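PDB 1Q5N: 3-carboxy-cis,cis-muconate cycloisomerase, which is a cycloisomerase belonging to the largely helical fumarase/aspartase superfamily, whose members typically assemble as homotetramers. Local coordinates for residues Gln150-Arg155 against Ile266-Glu271; Ala394-Ala399 against Lys404-Ile409. All coordinates share one frame; numbering follows the deposited sequence.

Interaction 1 of 2, residues Gln150-Arg155 against Ile266-Glu271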
loop_
_atom_site.group_PDB
_atom_site.type_symbol
_atom_site.label_atom_id
_atom_site.label_comp_id
_atom_site.label_asym_id
_atom_site.label_seq_id
_atom_site.Cartn_x
_atom_site.Cartn_y
_atom_site.Cartn_z
ATOM N N GLN A 150 25.341 23.561 -20.193
ATOM C CA GLN A 150 25.572 22.292 -20.853
ATOM C C GLN A 150 24.249 21.843 -21.515
ATOM O O GLN A 150 23.335 21.311 -20.839
ATOM C CB GLN A 150 26.024 21.261 -19.846
ATOM C CG GLN A 150 26.162 19.899 -20.459
ATOM C CD GLN A 150 27.119 19.931 -21.682
ATOM O OE1 GLN A 150 28.318 20.223 -21.534
ATOM N NE2 GLN A 150 26.575 19.646 -22.907
ATOM N N VAL A 151 24.135 22.075 -22.826
ATOM C CA VAL A 151 22.943 21.680 -23.570
ATOM C C VAL A 151 22.748 20.139 -23.706
ATOM O O VAL A 151 23.718 19.387 -23.853
ATOM C CB VAL A 151 22.971 22.316 -24.984
ATOM C CG1 VAL A 151 21.818 21.800 -25.774
ATOM C CG2 VAL A 151 22.844 23.844 -24.875
ATOM N N MET A 152 21.500 19.678 -23.636
ATOM C CA MET A 152 21.200 18.233 -23.779
ATOM C C MET A 152 19.730 18.119 -24.141
ATOM O O MET A 152 19.007 19.113 -24.087
ATOM C CB MET A 152 21.453 17.479 -22.477
ATOM C CG MET A 152 20.548 17.994 -21.368
ATOM S SD MET A 152 20.722 17.075 -19.834
ATOM C CE MET A 152 19.827 15.512 -20.321
ATOM N N MET A 153 19.256 16.936 -24.518
ATOM C CA MET A 153 17.832 16.853 -24.869
ATOM C C MET A 153 16.854 16.725 -23.695
ATOM O O MET A 153 17.117 16.016 -22.708
ATOM C CB MET A 153 17.607 15.679 -25.834
ATOM C CG MET A 153 18.274 15.852 -27.218
ATOM S SD MET A 153 17.664 17.380 -28.045
ATOM C CE MET A 153 15.894 17.142 -28.082
ATOM N N GLY A 154 15.747 17.455 -23.776
ATOM C CA GLY A 154 14.687 17.290 -22.785
ATOM C C GLY A 154 13.866 16.123 -23.368
ATOM O O GLY A 154 13.694 16.004 -24.602
ATOM N N ARG A 155 13.351 15.249 -22.511
ATOM C CA ARG A 155 12.604 14.056 -22.958
ATOM C C ARG A 155 11.253 13.965 -22.258
ATOM O O ARG A 155 11.142 14.075 -21.004
ATOM C CB ARG A 155 13.448 12.784 -22.671
ATOM C CG ARG A 155 14.822 12.789 -23.413
ATOM C CD ARG A 155 15.832 11.792 -22.842
ATOM N NE ARG A 155 17.019 11.639 -23.713
ATOM C CZ ARG A 155 18.250 12.097 -23.449
ATOM N NH1 ARG A 155 18.518 12.763 -22.325
ATOM N NH2 ARG A 155 19.240 11.871 -24.320
ATOM N N ILE A 266 22.715 5.957 -24.546
ATOM C CA ILE A 266 22.556 7.388 -24.258
ATOM C C ILE A 266 23.859 7.894 -23.621
ATOM O O ILE A 266 24.445 8.864 -24.106
ATOM C CB ILE A 266 21.321 7.592 -23.369
ATOM C CG1 ILE A 266 20.096 7.106 -24.215
ATOM C CG2 ILE A 266 21.274 9.068 -22.809
ATOM C CD1 ILE A 266 18.794 7.190 -23.531
ATOM N N ALA A 267 24.289 7.236 -22.540
ATOM C CA ALA A 267 25.579 7.509 -21.929
ATOM C C ALA A 267 25.934 8.964 -21.737
ATOM O O ALA A 267 27.029 9.363 -22.105
ATOM C CB ALA A 267 26.669 6.839 -22.796
ATOM N N GLU A 268 25.037 9.751 -21.155
ATOM C CA GLU A 268 25.274 11.171 -20.974
ATOM C C GLU A 268 25.807 11.552 -19.585
ATOM O O GLU A 268 26.465 12.569 -19.416
ATOM C CB GLU A 268 23.979 11.937 -21.262
ATOM C CG GLU A 268 23.456 11.788 -22.686
ATOM C CD GLU A 268 22.120 12.488 -22.876
ATOM O OE1 GLU A 268 21.377 12.665 -21.884
ATOM O OE2 GLU A 268 21.798 12.866 -24.012
ATOM N N VAL A 269 25.512 10.710 -18.596
ATOM C CA VAL A 269 25.898 10.973 -17.225
ATOM C C VAL A 269 26.142 9.635 -16.588
ATOM O O VAL A 269 25.433 8.675 -16.896
ATOM C CB VAL A 269 24.755 11.664 -16.457
ATOM C CG1 VAL A 269 25.102 11.715 -15.041
ATOM C CG2 VAL A 269 24.523 13.094 -16.972
ATOM N N PHE A 270 27.139 9.559 -15.711
ATOM C CA PHE A 270 27.477 8.310 -15.033
ATOM C C PHE A 270 27.678 8.449 -13.547
ATOM O O PHE A 270 28.127 9.478 -13.043
ATOM C CB PHE A 270 28.756 7.710 -15.577
ATOM C CG PHE A 270 28.651 7.288 -16.988
ATOM C CD1 PHE A 270 28.820 8.215 -18.021
ATOM C CD2 PHE A 270 28.378 5.961 -17.306
ATOM C CE1 PHE A 270 28.691 7.833 -19.356
ATOM C CE2 PHE A 270 28.248 5.570 -18.639
ATOM C CZ PHE A 270 28.417 6.513 -19.662
ATOM N N GLU A 271 27.374 7.368 -12.852
ATOM C CA GLU A 271 27.578 7.310 -11.437
ATOM C C GLU A 271 29.085 7.251 -11.233
ATOM O O GLU A 271 29.787 6.749 -12.067
ATOM C CB GLU A 271 26.976 6.028 -10.859
ATOM C CG GLU A 271 25.522 6.118 -10.514
ATOM C CD GLU A 271 24.977 4.859 -9.813
ATOM O OE1 GLU A 271 25.769 4.060 -9.230
ATOM O OE2 GLU A 271 23.735 4.685 -9.823
HETATM O O HOH W 1 21.320 15.097 -25.234
#
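Both terminal nitrogens of Arg155 pair with the two carboxylate oxygens of Glu268 in a buried salt bridge. The straighter bond runs from Arg155 NH2 to Glu268 OE2, at 2.8 Å with an N-H...O angle of 173°, and this oxygen lies at the edge of the guanidinium, in its plane. Arg155 NH1 reaches the syn side of Glu268 OE1 at 2.9 Å, tilted out of the carboxylate plane and less straight. The fork is twisted: the two planes stand 54° apart, and NH2 meets OE2 from above the carboxylate plane. Arg155 runs extended from CG to NE and Glu268 is extended beyond CG, so together they span the 13.1 Å between their CA atoms; the segments come closest at the CA atoms of Met152 and Glu268, 8.6 Å apart. A water accepts from Met153 N (2.9 Å) and donates to Glu268 OE2 (2.6 Å); Asn362 ND2 also hydrogen-bonds to Glu268 OE2. Arg155 NH2 has a second acidic partner, Glu265 of a third subunit, so the guanidinium probably balances two carboxylates. Methyl groups of Met152 and Ile266 border the charged pair. Met152, bent at chi3 (-74°), brings CE to 3.6 Å from Glu268 OE1, and Ile266 CG2 lies 3.8 Å from Arg155 NH2. The arrangement is a buried, bidentate arginine-glutamate salt bridge, tying strand 151-156 of a small antiparallel sheet to the loop after helix 235-261, close to where subunits of the tetramer meet.

Interaction 2 of 2, residues Ala394-Ala399 against Lys404-Ile409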
loop_
_atom_site.group_PDB
_atom_site.type_symbol
_atom_site.label_atom_id
_atom_site.label_comp_id
_atom_site.label_asym_id
_atom_site.label_seq_id
_atom_site.Cartn_x
_atom_site.Cartn_y
_atom_site.Cartn_z
ATOM N N ALA A 394 6.469 20.951 -44.914
ATOM C CA ALA A 394 6.824 20.357 -46.197
ATOM C C ALA A 394 8.332 19.998 -46.193
ATOM O O ALA A 394 8.758 18.977 -46.762
ATOM C CB ALA A 394 6.505 21.351 -47.346
ATOM N N ALA A 395 9.144 20.841 -45.547
ATOM C CA ALA A 395 10.586 20.589 -45.453
ATOM C C ALA A 395 10.883 19.335 -44.619
ATOM O O ALA A 395 11.835 18.586 -44.915
ATOM C CB ALA A 395 11.288 21.802 -44.856
ATOM N N CYS A 396 10.085 19.109 -43.572
ATOM C CA CYS A 396 10.305 17.927 -42.722
ATOM C C CYS A 396 10.024 16.663 -43.528
ATOM O O CYS A 396 10.784 15.706 -43.434
ATOM C CB CYS A 396 9.413 17.957 -41.460
ATOM S SG CYS A 396 9.890 19.236 -40.219
ATOM N N LYS A 397 8.947 16.685 -44.324
ATOM C CA LYS A 397 8.576 15.564 -45.189
ATOM C C LYS A 397 9.705 15.257 -46.187
ATOM O O LYS A 397 10.057 14.102 -46.429
ATOM C CB LYS A 397 7.320 15.913 -45.995
ATOM C CG LYS A 397 6.031 15.558 -45.330
ATOM C CD LYS A 397 4.901 16.065 -46.179
ATOM C CE LYS A 397 3.590 15.649 -45.571
ATOM N NZ LYS A 397 2.420 16.213 -46.340
ATOM N N THR A 398 10.244 16.319 -46.777
ATOM C CA THR A 398 11.302 16.178 -47.734
ATOM C C THR A 398 12.554 15.639 -47.067
ATOM O O THR A 398 13.193 14.725 -47.619
ATOM C CB THR A 398 11.633 17.515 -48.423
ATOM O OG1 THR A 398 10.438 18.061 -48.993
ATOM C CG2 THR A 398 12.621 17.299 -49.534
ATOM N N ALA A 399 12.901 16.197 -45.903
ATOM C CA ALA A 399 14.096 15.785 -45.192
ATOM C C ALA A 399 13.968 14.312 -44.798
ATOM O O ALA A 399 14.931 13.574 -44.812
ATOM C CB ALA A 399 14.307 16.668 -43.948
ATOM N N LYS A 404 17.996 13.547 -45.122
ATOM C CA LYS A 404 19.005 14.595 -45.022
ATOM C C LYS A 404 18.693 15.356 -43.764
ATOM O O LYS A 404 17.590 15.242 -43.248
ATOM C CB LYS A 404 18.896 15.605 -46.174
ATOM C CG LYS A 404 19.298 15.101 -47.536
ATOM C CD LYS A 404 20.577 15.804 -47.981
ATOM C CE LYS A 404 20.946 15.469 -49.431
ATOM N NZ LYS A 404 21.531 14.058 -49.551
ATOM N N HIS A 405 19.647 16.163 -43.301
ATOM C CA HIS A 405 19.427 16.995 -42.132
ATOM C C HIS A 405 18.399 18.077 -42.539
ATOM O O HIS A 405 18.423 18.607 -43.660
ATOM C CB HIS A 405 20.761 17.628 -41.708
ATOM C CG HIS A 405 20.743 18.298 -40.364
ATOM N ND1 HIS A 405 20.122 19.514 -40.140
ATOM C CD2 HIS A 405 21.270 17.918 -39.170
ATOM C CE1 HIS A 405 20.259 19.846 -38.863
ATOM N NE2 HIS A 405 20.948 18.897 -38.251
ATOM N N LEU A 406 17.486 18.408 -41.638
ATOM C CA LEU A 406 16.513 19.432 -41.949
ATOM C C LEU A 406 17.183 20.752 -42.374
ATOM O O LEU A 406 16.595 21.499 -43.155
ATOM C CB LEU A 406 15.576 19.684 -40.748
ATOM C CG LEU A 406 14.447 20.697 -40.987
ATOM C CD1 LEU A 406 13.440 20.209 -42.064
ATOM C CD2 LEU A 406 13.749 20.945 -39.683
ATOM N N LYS A 407 18.375 21.060 -41.853
ATOM C CA LYS A 407 19.030 22.327 -42.225
ATOM C C LYS A 407 19.343 22.311 -43.742
ATOM O O LYS A 407 19.100 23.285 -44.436
ATOM C CB LYS A 407 20.328 22.596 -41.403
ATOM C CG LYS A 407 20.898 24.022 -41.612
ATOM C CD LYS A 407 22.049 24.396 -40.638
ATOM C CE LYS A 407 23.431 23.902 -41.090
ATOM N NZ LYS A 407 24.442 24.043 -39.976
ATOM N N ASP A 408 19.850 21.192 -44.244
ATOM C CA ASP A 408 20.148 21.059 -45.658
ATOM C C ASP A 408 18.936 21.318 -46.513
ATOM O O ASP A 408 19.053 21.978 -47.543
ATOM C CB ASP A 408 20.696 19.678 -45.960
ATOM C CG ASP A 408 21.994 19.416 -45.212
ATOM O OD1 ASP A 408 22.664 20.435 -44.822
ATOM O OD2 ASP A 408 22.341 18.207 -45.027
ATOM N N ILE A 409 17.764 20.858 -46.084
ATOM C CA ILE A 409 16.564 21.055 -46.881
ATOM C C ILE A 409 16.024 22.482 -46.774
ATOM O O ILE A 409 15.712 23.135 -47.761
ATOM C CB ILE A 409 15.436 20.078 -46.448
ATOM C CG1 ILE A 409 15.876 18.646 -46.673
ATOM C CG2 ILE A 409 14.132 20.435 -47.136
ATOM C CD1 ILE A 409 16.395 18.344 -48.041
#
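Ile409 points its CB at the helical segment Ala394-Ala399, and each of its branches finds a different part of that surface. CB itself is 4.2 Å from Ala395 O. CG2, anti to the backbone N (CG1 at chi1 -62°), lies 3.7 Å from Ala395 O and 3.9 Å from Ala395 CB, and also approaches Thr398 CB. The other branch passes over Ala399, with CG1 3.7 Å from both the CA and the CB of that residue, and its tip, CD1, ends 4.2 Å from Thr398 CG2. Ile409 thus spans residues one helical turn apart, Ala395 and Ala399, whose small methyl groups let it lie close to the helix backbone. Leu406 packs against the same two alanines: its CD1 is 3.7 Å from Ala395 O and 3.9 Å from Ala395 CB, and also touches Ala399 CB and the sulfur of Cys396. With CG anti to the backbone N (chi1 -177°), this side chain brings its end nearer the helix than its CB direction alone suggests. A backbone hydrogen bond from Lys404 N to Ala399 O, 3.1 Å long, joins the segments where the chain reverses. His405 then occupies the N-cap position of the next helix, its ND1 accepting from Lys407 N in the ring plane with an N-H...N angle of 163°. Together these features define a helix-loop-helix fold-back, with the N-capped short helix 406-410 returning against helix 385-402, within the adenylosuccinate lyase C-terminus domain family.

Residues 150-155 and 266-271 both come earlier in the chain than the two segments of interaction 2, and the two contacts lie on the same side of the chain's centre. Their own centres are 26 Å apart and their nearest atoms about 11 Å apart, so they do not touch. They share no helix or strand: interaction 1 belongs to the lyase family sequence and interaction 2 to the adenylosuccinate lyase C-terminus family. The segments of interaction 1 are separated by 110 residues, mostly helical, and Arg155 and Ile266 touch other subunits. Those of interaction 2 are separated by only four, and no other chain of the assembly touches them. Interaction 1 is therefore a long-range tertiary join beside subunit interfaces, whereas interaction 2 is a local fold-back within the outlying C-terminal region.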